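Local coordinates for protein xylose isomerase-like TIM barrel (Anabaena variabilis ATCC 29413, PDB 2QW5) that binds zinc and D-xylose in a TIM barrel and is probably a sugar isomerase or epimerase, at residues 95-105 and 157-166; 280-288 and 295-303. All coordinates share one frame; numbering follows the deposited sequence. Where two conformers were deposited one is given.

Contact 1: residues 95-105 and 157-166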
loop_
_atom_site.group_PDB
_atom_site.type_symbol
_atom_site.label_atom_id
_atom_site.label_comp_id
_atom_site.label_asym_id
_atom_site.label_seq_id
_atom_site.Cartn_x
_atom_site.Cartn_y
_atom_site.Cartn_z
ATOM N N ASP A 95 -15.221 -2.741 -17.119
ATOM C CA ASP A 95 -14.068 -2.382 -17.947
ATOM C C ASP A 95 -14.254 -2.833 -19.407
ATOM O O ASP A 95 -14.106 -4.022 -19.718
ATOM C CB ASP A 95 -12.786 -2.948 -17.325
ATOM C CG ASP A 95 -11.526 -2.606 -18.109
ATOM O OD1 ASP A 95 -11.571 -1.809 -19.073
ATOM O OD2 ASP A 95 -10.461 -3.159 -17.746
ATOM N N PRO A 96 -14.534 -1.871 -20.306
ATOM C CA PRO A 96 -14.704 -2.213 -21.714
ATOM C C PRO A 96 -13.444 -2.587 -22.465
ATOM O O PRO A 96 -13.552 -3.052 -23.590
ATOM C CB PRO A 96 -15.326 -0.948 -22.311
ATOM C CG PRO A 96 -14.819 0.147 -21.482
ATOM C CD PRO A 96 -14.795 -0.434 -20.083
ATOM N N SER A 97 -12.283 -2.365 -21.861
ATOM C CA SER A 97 -10.984 -2.725 -22.425
ATOM C C SER A 97 -10.491 -4.088 -21.916
ATOM O O SER A 97 -9.338 -4.478 -22.180
ATOM C CB SER A 97 -9.953 -1.625 -22.101
ATOM O OG SER A 97 -9.692 -1.557 -20.704
ATOM N N SER A 98 -11.342 -4.846 -21.229
ATOM C CA SER A 98 -10.990 -6.173 -20.737
ATOM C C SER A 98 -10.674 -7.119 -21.891
ATOM O O SER A 98 -11.171 -6.935 -22.979
ATOM C CB SER A 98 -12.142 -6.785 -19.946
ATOM O OG SER A 98 -11.866 -8.128 -19.564
ATOM N N ASN A 99 -9.828 -8.106 -21.640
ATOM C CA ASN A 99 -9.585 -9.156 -22.629
ATOM C C ASN A 99 -10.731 -10.153 -22.688
ATOM O O ASN A 99 -10.770 -10.927 -23.629
ATOM C CB ASN A 99 -8.336 -9.959 -22.310
ATOM C CG ASN A 99 -7.087 -9.180 -22.486
ATOM O OD1 ASN A 99 -6.990 -8.249 -23.301
ATOM N ND2 ASN A 99 -6.077 -9.581 -21.732
ATOM N N TYR A 100 -11.658 -10.119 -21.718
ATOM C CA TYR A 100 -12.732 -11.102 -21.607
ATOM C C TYR A 100 -14.055 -10.562 -22.181
ATOM O O TYR A 100 -14.606 -9.561 -21.661
ATOM C CB TYR A 100 -12.879 -11.560 -20.137
ATOM C CG TYR A 100 -11.529 -11.925 -19.548
ATOM C CD1 TYR A 100 -10.690 -12.888 -20.182
ATOM C CD2 TYR A 100 -11.044 -11.292 -18.389
ATOM C CE1 TYR A 100 -9.410 -13.198 -19.669
ATOM C CE2 TYR A 100 -9.775 -11.601 -17.873
ATOM C CZ TYR A 100 -8.964 -12.567 -18.532
ATOM O OH TYR A 100 -7.733 -12.874 -18.039
ATOM N N PRO A 101 -14.578 -11.218 -23.246
ATOM C CA PRO A 101 -15.851 -10.788 -23.867
ATOM C C PRO A 101 -17.016 -10.489 -22.929
ATOM O O PRO A 101 -17.636 -9.447 -23.084
ATOM C CB PRO A 101 -16.196 -11.944 -24.770
ATOM C CG PRO A 101 -14.837 -12.478 -25.205
ATOM C CD PRO A 101 -13.984 -12.368 -23.961
ATOM N N GLU A 102 -17.312 -11.362 -21.962
ATOM C CA GLU A 102 -18.429 -11.136 -20.999
ATOM C C GLU A 102 -18.185 -9.923 -20.121
ATOM O O GLU A 102 -19.141 -9.247 -19.704
ATOM C CB GLU A 102 -18.701 -12.381 -20.118
ATOM C CG GLU A 102 -19.753 -12.176 -18.979
ATOM C CD GLU A 102 -20.060 -13.423 -18.169
ATOM O OE1 GLU A 102 -20.283 -14.481 -18.778
ATOM O OE2 GLU A 102 -20.122 -13.336 -16.924
ATOM N N GLN A 103 -16.910 -9.667 -19.785
ATOM C CA GLN A 103 -16.584 -8.502 -18.960
ATOM C C GLN A 103 -16.888 -7.242 -19.770
ATOM O O GLN A 103 -17.529 -6.334 -19.276
ATOM C CB GLN A 103 -15.114 -8.486 -18.500
ATOM C CG GLN A 103 -14.863 -7.376 -17.460
ATOM C CD GLN A 103 -13.568 -7.502 -16.724
ATOM O OE1 GLN A 103 -12.635 -8.173 -17.152
ATOM N NE2 GLN A 103 -13.476 -6.789 -15.625
ATOM N N ARG A 104 -16.439 -7.214 -21.028
ATOM C CA ARG A 104 -16.709 -6.093 -21.953
ATOM C C ARG A 104 -18.211 -5.828 -22.179
ATOM O O ARG A 104 -18.656 -4.663 -22.218
ATOM C CB ARG A 104 -16.029 -6.332 -23.305
ATOM C CG ARG A 104 -14.538 -6.326 -23.208
ATOM C CD ARG A 104 -13.887 -6.226 -24.555
ATOM N NE ARG A 104 -14.207 -7.321 -25.466
ATOM C CZ ARG A 104 -13.413 -8.346 -25.796
ATOM N NH1 ARG A 104 -12.218 -8.516 -25.283
ATOM N NH2 ARG A 104 -13.844 -9.243 -26.658
ATOM N N GLN A 105 -18.988 -6.910 -22.332
ATOM C CA GLN A 105 -20.454 -6.797 -22.524
ATOM C C GLN A 105 -21.116 -6.283 -21.295
ATOM O O GLN A 105 -22.025 -5.453 -21.391
ATOM C CB GLN A 105 -21.081 -8.112 -22.935
ATOM C CG GLN A 105 -20.647 -8.505 -24.340
ATOM C CD GLN A 105 -21.129 -7.507 -25.377
ATOM O OE1 GLN A 105 -22.299 -7.095 -25.350
ATOM N NE2 GLN A 105 -20.230 -7.081 -26.261
ATOM N N VAL A 157 -3.246 -3.113 -26.352
ATOM C CA VAL A 157 -4.178 -4.248 -26.311
ATOM C C VAL A 157 -5.511 -3.799 -25.689
ATOM O O VAL A 157 -6.569 -4.140 -26.201
ATOM C CB VAL A 157 -3.600 -5.469 -25.559
ATOM C CG1 VAL A 157 -4.600 -6.657 -25.565
ATOM C CG2 VAL A 157 -2.270 -5.868 -26.132
ATOM N N ARG A 158 -5.442 -2.986 -24.625
ATOM C CA ARG A 158 -6.630 -2.472 -23.949
ATOM C C ARG A 158 -7.426 -1.569 -24.878
ATOM O O ARG A 158 -8.655 -1.721 -25.000
ATOM C CB ARG A 158 -6.238 -1.697 -22.675
ATOM C CG ARG A 158 -5.424 -2.516 -21.651
ATOM C CD ARG A 158 -6.245 -3.576 -20.902
ATOM N NE ARG A 158 -7.182 -2.905 -19.996
ATOM C CZ ARG A 158 -6.893 -2.417 -18.786
ATOM N NH1 ARG A 158 -5.689 -2.561 -18.236
ATOM N NH2 ARG A 158 -7.843 -1.786 -18.100
ATOM N N TYR A 159 -6.737 -0.670 -25.583
ATOM C CA TYR A 159 -7.408 0.208 -26.549
ATOM C C TYR A 159 -8.070 -0.604 -27.685
ATOM O O TYR A 159 -9.202 -0.331 -28.033
ATOM C CB TYR A 159 -6.467 1.287 -27.092
ATOM C CG TYR A 159 -6.004 2.303 -26.050
ATOM C CD1 TYR A 159 -6.888 2.857 -25.117
ATOM C CD2 TYR A 159 -4.695 2.766 -26.052
ATOM C CE1 TYR A 159 -6.436 3.808 -24.159
ATOM C CE2 TYR A 159 -4.229 3.709 -25.104
ATOM C CZ TYR A 159 -5.108 4.235 -24.177
ATOM O OH TYR A 159 -4.628 5.158 -23.280
ATOM N N ALA A 160 -7.378 -1.618 -28.224
ATOM C CA ALA A 160 -7.968 -2.516 -29.258
ATOM C C ALA A 160 -9.228 -3.251 -28.754
ATOM O O ALA A 160 -10.236 -3.352 -29.487
ATOM C CB ALA A 160 -6.947 -3.496 -29.789
ATOM N N ASN A 161 -9.194 -3.709 -27.507
ATOM C CA ASN A 161 -10.356 -4.363 -26.874
ATOM C C ASN A 161 -11.543 -3.416 -26.746
ATOM O O ASN A 161 -12.676 -3.832 -26.933
ATOM C CB ASN A 161 -10.057 -4.837 -25.443
ATOM C CG ASN A 161 -9.026 -5.945 -25.370
ATOM O OD1 ASN A 161 -8.782 -6.647 -26.345
ATOM N ND2 ASN A 161 -8.426 -6.120 -24.173
ATOM N N ALA A 162 -11.271 -2.156 -26.403
ATOM C CA ALA A 162 -12.340 -1.185 -26.108
ATOM C C ALA A 162 -12.979 -0.535 -27.343
ATOM O O ALA A 162 -14.149 -0.135 -27.286
ATOM C CB ALA A 162 -11.831 -0.118 -25.118
ATOM N N GLN A 163 -12.241 -0.436 -28.458
ATOM C CA GLN A 163 -12.753 0.303 -29.617
ATOM C C GLN A 163 -14.139 -0.155 -30.135
ATOM O O GLN A 163 -15.028 0.691 -30.300
ATOM C CB GLN A 163 -11.713 0.348 -30.737
ATOM C CG GLN A 163 -10.579 1.312 -30.456
ATOM C CD GLN A 163 -9.382 1.147 -31.381
ATOM O OE1 GLN A 163 -9.030 0.036 -31.759
ATOM N NE2 GLN A 163 -8.717 2.264 -31.713
ATOM N N PRO A 164 -14.330 -1.480 -30.367
ATOM C CA PRO A 164 -15.658 -1.930 -30.817
ATOM C C PRO A 164 -16.777 -1.720 -29.797
ATOM O O PRO A 164 -17.911 -1.524 -30.193
ATOM C CB PRO A 164 -15.456 -3.432 -31.114
ATOM C CG PRO A 164 -14.018 -3.681 -31.009
ATOM C CD PRO A 164 -13.362 -2.586 -30.270
ATOM N N ILE A 165 -16.438 -1.740 -28.498
ATOM C CA ILE A 165 -17.415 -1.546 -27.428
ATOM C C ILE A 165 -17.876 -0.101 -27.382
ATOM O O ILE A 165 -19.085 0.156 -27.258
ATOM C CB ILE A 165 -16.873 -2.009 -26.060
ATOM C CG1 ILE A 165 -16.539 -3.524 -26.081
ATOM C CG2 ILE A 165 -17.876 -1.652 -24.919
ATOM C CD1 ILE A 165 -17.761 -4.475 -26.217
ATOM N N LEU A 166 -16.928 0.833 -27.493
ATOM C CA LEU A 166 -17.246 2.263 -27.541
ATOM C C LEU A 166 -18.045 2.624 -28.808
ATOM O O LEU A 166 -18.928 3.498 -28.754
ATOM C CB LEU A 166 -15.984 3.150 -27.369
ATOM C CG LEU A 166 -15.522 3.457 -25.934
ATOM C CD1 LEU A 166 -16.576 4.333 -25.213
ATOM C CD2 LEU A 166 -15.279 2.242 -25.122
#

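Contact 2: residues 280-288 and 295-303. With ZN (zinc ion), chain D; XLS (D-xylose), chain C.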
loop_
_atom_site.group_PDB
_atom_site.type_symbol
_atom_site.label_atom_id
_atom_site.label_comp_id
_atom_site.label_asym_id
_atom_site.label_seq_id
_atom_site.Cartn_x
_atom_site.Cartn_y
_atom_site.Cartn_z
ATOM N N VAL A 280 -16.998 24.807 -15.313
ATOM C CA VAL A 280 -16.024 25.065 -14.261
ATOM C C VAL A 280 -15.942 23.753 -13.465
ATOM O O VAL A 280 -16.940 23.335 -12.900
ATOM C CB VAL A 280 -16.505 26.211 -13.314
ATOM C CG1 VAL A 280 -15.663 26.254 -12.016
ATOM C CG2 VAL A 280 -16.488 27.534 -14.061
ATOM N N GLU A 281 -14.775 23.100 -13.461
ATOM C CA GLU A 281 -14.603 21.853 -12.716
ATOM C C GLU A 281 -13.572 22.004 -11.586
ATOM O O GLU A 281 -12.373 21.918 -11.807
ATOM C CB GLU A 281 -14.234 20.710 -13.625
ATOM C CG GLU A 281 -14.445 19.363 -12.900
ATOM C CD GLU A 281 -14.071 18.199 -13.737
ATOM O OE1 GLU A 281 -12.945 18.274 -14.289
ATOM O OE2 GLU A 281 -14.858 17.228 -13.810
ATOM N N ILE A 282 -14.078 22.241 -10.380
ATOM C CA ILE A 282 -13.278 22.432 -9.199
ATOM C C ILE A 282 -13.544 21.215 -8.267
ATOM O O ILE A 282 -14.707 20.909 -7.921
ATOM C CB ILE A 282 -13.649 23.788 -8.500
ATOM C CG1 ILE A 282 -13.258 24.975 -9.423
ATOM C CG2 ILE A 282 -12.951 23.914 -7.119
ATOM C CD1 ILE A 282 -13.642 26.348 -8.860
ATOM N N PHE A 283 -12.454 20.565 -7.866
ATOM C CA PHE A 283 -12.461 19.403 -6.989
ATOM C C PHE A 283 -12.235 19.930 -5.581
ATOM O O PHE A 283 -11.136 20.293 -5.214
ATOM C CB PHE A 283 -11.362 18.414 -7.383
ATOM C CG PHE A 283 -11.674 17.662 -8.628
ATOM C CD1 PHE A 283 -11.571 18.280 -9.859
ATOM C CD2 PHE A 283 -12.100 16.348 -8.578
ATOM C CE1 PHE A 283 -11.860 17.585 -11.047
ATOM C CE2 PHE A 283 -12.369 15.641 -9.788
ATOM C CZ PHE A 283 -12.255 16.292 -10.997
ATOM N N ASN A 284 -13.289 20.023 -4.785
ATOM C CA ASN A 284 -13.114 20.511 -3.409
ATOM C C ASN A 284 -12.341 19.465 -2.568
ATOM O O ASN A 284 -12.304 18.284 -2.910
ATOM C CB ASN A 284 -14.481 20.882 -2.834
ATOM C CG ASN A 284 -14.389 21.740 -1.603
ATOM O OD1 ASN A 284 -13.301 22.196 -1.250
ATOM N ND2 ASN A 284 -15.545 21.982 -0.933
ATOM N N ALA A 285 -11.661 19.897 -1.511
ATOM C CA ALA A 285 -10.960 18.963 -0.599
ATOM C C ALA A 285 -11.997 18.239 0.301
ATOM O O ALA A 285 -12.129 18.503 1.492
ATOM C CB ALA A 285 -9.858 19.679 0.198
ATOM N N ILE A 286 -12.755 17.332 -0.335
ATOM C CA ILE A 286 -13.774 16.524 0.313
ATOM C C ILE A 286 -13.144 15.155 0.458
ATOM O O ILE A 286 -12.231 14.801 -0.344
ATOM C CB ILE A 286 -15.165 16.442 -0.467
ATOM C CG1 ILE A 286 -14.986 15.930 -1.906
ATOM C CG2 ILE A 286 -15.866 17.799 -0.426
ATOM C CD1 ILE A 286 -16.313 15.620 -2.649
ATOM N N PRO A 287 -13.635 14.341 1.407
ATOM C CA PRO A 287 -13.053 13.000 1.612
ATOM C C PRO A 287 -12.814 12.165 0.340
ATOM O O PRO A 287 -11.784 11.488 0.239
ATOM C CB PRO A 287 -14.065 12.342 2.540
ATOM C CG PRO A 287 -14.528 13.488 3.403
ATOM C CD PRO A 287 -14.720 14.592 2.393
ATOM N N ALA A 288 -13.690 12.275 -0.660
ATOM C CA ALA A 288 -13.498 11.512 -1.891
ATOM C C ALA A 288 -12.222 11.863 -2.677
ATOM O O ALA A 288 -11.726 11.000 -3.396
ATOM C CB ALA A 288 -14.741 11.591 -2.786
ATOM N N LEU A 295 -4.469 16.260 -1.862
ATOM C CA LEU A 295 -4.855 17.622 -1.620
ATOM C C LEU A 295 -4.334 18.116 -0.279
ATOM O O LEU A 295 -4.852 17.765 0.756
ATOM C CB LEU A 295 -6.385 17.794 -1.724
ATOM C CG LEU A 295 -7.035 17.481 -3.084
ATOM C CD1 LEU A 295 -8.571 17.600 -2.997
ATOM C CD2 LEU A 295 -6.420 18.358 -4.175
ATOM N N THR A 296 -3.284 18.919 -0.348
ATOM C CA THR A 296 -2.659 19.519 0.814
ATOM C C THR A 296 -3.351 20.865 1.142
ATOM O O THR A 296 -3.223 21.367 2.260
ATOM C CB THR A 296 -1.163 19.735 0.593
ATOM O OG1 THR A 296 -1.003 20.731 -0.411
ATOM C CG2 THR A 296 -0.420 18.393 0.144
ATOM N N ARG A 297 -4.072 21.443 0.171
ATOM C CA ARG A 297 -4.775 22.708 0.358
ATOM C C ARG A 297 -5.988 22.583 1.276
ATOM O O ARG A 297 -6.657 21.541 1.328
ATOM C CB ARG A 297 -5.233 23.311 -0.981
ATOM C CG ARG A 297 -6.131 22.409 -1.906
ATOM C CD ARG A 297 -6.608 23.183 -3.132
ATOM N NE ARG A 297 -6.920 22.303 -4.264
ATOM C CZ ARG A 297 -8.074 21.678 -4.492
ATOM N NH1 ARG A 297 -9.093 21.793 -3.662
ATOM N NH2 ARG A 297 -8.187 20.903 -5.577
ATOM N N ARG A 298 -6.323 23.694 1.913
ATOM C CA ARG A 298 -7.500 23.715 2.764
ATOM C C ARG A 298 -8.804 23.598 1.941
ATOM O O ARG A 298 -8.877 24.016 0.758
ATOM C CB ARG A 298 -7.556 24.993 3.597
ATOM C CG ARG A 298 -6.462 25.119 4.591
ATOM C CD ARG A 298 -6.711 26.345 5.465
ATOM N NE ARG A 298 -5.615 26.532 6.411
ATOM C CZ ARG A 298 -5.480 25.918 7.594
ATOM N NH1 ARG A 298 -6.373 25.037 8.059
ATOM N NH2 ARG A 298 -4.406 26.184 8.335
ATOM N N LYS A 299 -9.807 23.018 2.600
ATOM C CA LYS A 299 -11.128 22.817 2.037
ATOM C C LYS A 299 -11.835 24.167 1.871
ATOM O O LYS A 299 -11.685 25.063 2.701
ATOM C CB LYS A 299 -11.972 21.913 2.959
ATOM C CG LYS A 299 -13.376 21.541 2.425
ATOM C CD LYS A 299 -14.106 20.610 3.370
ATOM C CE LYS A 299 -15.376 20.053 2.755
ATOM N NZ LYS A 299 -16.156 19.227 3.741
ATOM N N PHE A 300 -12.585 24.296 0.774
ATOM C CA PHE A 300 -13.487 25.446 0.580
ATOM C C PHE A 300 -14.749 24.958 1.292
ATOM O O PHE A 300 -15.554 24.188 0.734
ATOM C CB PHE A 300 -13.752 25.761 -0.890
ATOM C CG PHE A 300 -12.523 25.762 -1.739
ATOM C CD1 PHE A 300 -11.429 26.543 -1.391
ATOM C CD2 PHE A 300 -12.475 25.022 -2.925
ATOM C CE1 PHE A 300 -10.297 26.599 -2.183
ATOM C CE2 PHE A 300 -11.338 25.072 -3.736
ATOM C CZ PHE A 300 -10.234 25.846 -3.348
ATOM N N TRP A 301 -14.890 25.370 2.553
ATOM C CA TRP A 301 -15.945 24.850 3.409
ATOM C C TRP A 301 -17.330 25.070 2.834
ATOM O O TRP A 301 -17.617 26.115 2.267
ATOM C CB TRP A 301 -15.851 25.357 4.842
ATOM C CG TRP A 301 -15.900 26.808 5.006
ATOM C CD1 TRP A 301 -14.854 27.649 4.978
ATOM C CD2 TRP A 301 -17.055 27.607 5.321
ATOM N NE1 TRP A 301 -15.272 28.931 5.191
ATOM C CE2 TRP A 301 -16.614 28.934 5.434
ATOM C CE3 TRP A 301 -18.416 27.328 5.489
ATOM C CZ2 TRP A 301 -17.473 30.004 5.707
ATOM C CZ3 TRP A 301 -19.291 28.398 5.766
ATOM C CH2 TRP A 301 -18.804 29.723 5.863
ATOM N N ILE A 302 -18.165 24.055 2.979
ATOM C CA ILE A 302 -19.490 24.041 2.385
ATOM C C ILE A 302 -20.491 24.600 3.407
ATOM O O ILE A 302 -20.698 23.964 4.434
ATOM C CB ILE A 302 -19.873 22.648 1.925
ATOM C CG1 ILE A 302 -18.858 22.134 0.892
ATOM C CG2 ILE A 302 -21.272 22.681 1.275
ATOM C CD1 ILE A 302 -18.861 20.576 0.729
ATOM N N PRO A 303 -21.100 25.780 3.127
ATOM C CA PRO A 303 -22.066 26.349 4.074
ATOM C C PRO A 303 -23.214 25.394 4.406
ATOM O O PRO A 303 -23.781 24.779 3.501
ATOM C CB PRO A 303 -22.570 27.596 3.343
ATOM C CG PRO A 303 -21.427 28.004 2.513
ATOM C CD PRO A 303 -20.964 26.675 1.961
HETATM ZN ZN ZN D . -12.278 16.992 -15.824
HETATM C C1 XLS C . -11.294 13.407 -12.702
HETATM C C2 XLS C . -12.252 12.360 -13.257
HETATM C C3 XLS C . -12.811 11.367 -12.178
HETATM C C4 XLS C . -14.259 10.969 -12.382
HETATM O O1 XLS C . -10.142 13.925 -13.378
HETATM O O2 XLS C . -13.274 12.955 -14.056
HETATM O O3 XLS C . -12.741 11.735 -10.799
HETATM O O4 XLS C . -14.416 10.543 -13.706
HETATM O O HOH W 1 -10.244 23.147 -1.225
HETATM O O HOH W 2 -11.318 15.935 -14.382
#

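Contact 1: residues 95-105 and 157-166
In the outer helical layer of this TIM barrel, the loop leading from strand 83-87 into helix 101-120 packs against helix 148-176, which follows the next strand, 125-128. A type I turn, Asp95 to Ser98, lies against the second helix, with the CA atoms of Ser97 and Ala162 only 4.2 Å apart; small residues suit so close an approach. Arg158 bends at chi2 and chi3 and lays the NE side of its guanidinium against Ser97: NE and NH2 both donate to OG, the NE bond being 2.9 Å long, and OG lies near the guanidinium plane. Arg158 NH2 also makes a salt bridge to Asp95 OD2 at 3.0 Å, the carboxylate and guanidinium planes 63° apart. The other carboxylate oxygen, OD1, closes an Asx turn by accepting Ser97 N and also takes the Ser97 hydroxyl on its syn side, fixing the serine for the arginine. Apolar contact continues along the helix, where Ile165 CG2 meets Pro96 CB at 3.7 Å and its CD1 lies against Arg104 CB. Asparagine suits position 161 because one amide nitrogen can serve two oxygens of the loop. Asn161 ND2 reaches Ser97 O at 2.7 Å in a nearly straight bond (170°) from above the carbonyl plane, and gives a second bond, also 2.7 Å, to Asn99 OD1, the two amide planes standing 90° apart.

Contact 2: residues 280-288 and 295-303
With CG swung away from its backbone N (chi1 -164°) and OD1 nearly eclipsing CA (chi2 8°), Asn284 turns both ends of its amide to the backbone of Phe300, while Arg297, extended from CG to NE, carries its guanidinium to Phe283. Asn284 OD1 accepts Phe300 N at 3.0 Å on an in-plane lone pair, and Asn284 ND2 donates to Phe300 O at 2.8 Å, the donor tilted 24° from that carbonyl plane. Asparagine suits this place because its amide pairs with a backbone N-H and C=O together. With an alanine here, Phe300 N and O would probably lose these mates, and water 1 one of its acceptors. Arg297 NH1 and NH2 clasp Phe283 O end-on, each 3.0 Å away and in the carbonyl plane; two terminal N-H groups suit arginine to this. Water 1, 3.2 Å above the centre of the Phe300 ring, links Arg297 NH1 to Asn284 OD1 and Arg298 O. Leu295 CD1 packs 3.6 Å from Ala285 CA, where the small residue centres an inverse gamma turn. Residues 281-286 continue strand 278-280 past the active site: Glu281 OE1 binds zinc at 2.1 Å, with Glu183, Asp216, Gln247 and water 2 completing the site, and Phe283 CZ lies 3.5 Å from C1 of D-xylose. Side-chain bonds to backbone atoms, alongside apolar packing, probably steady the chain next to these two groups.

How the contacts relate
Contacts 1 and 2 lie on opposite sides of the chain's centre, their centres about 34 Å and their nearest atoms about 17 Å apart, and they share no helix or strand. Contact 1 is partly buried and belongs to the outer helices, joining a loop and the first turn of its helix to a second helix; contact 2 is buried and joins two irregular segments beyond the last barrel strand. Both use an asparagine and an arginine to tie down loop chain, yet only contact 1 has a salt bridge between its segments. In contact 2 Arg297 serves a carbonyl and a water, and Glu281 the metal, while Lys299 and Arg298 pair with Asp306 and Glu153 of the third subunit, respectively.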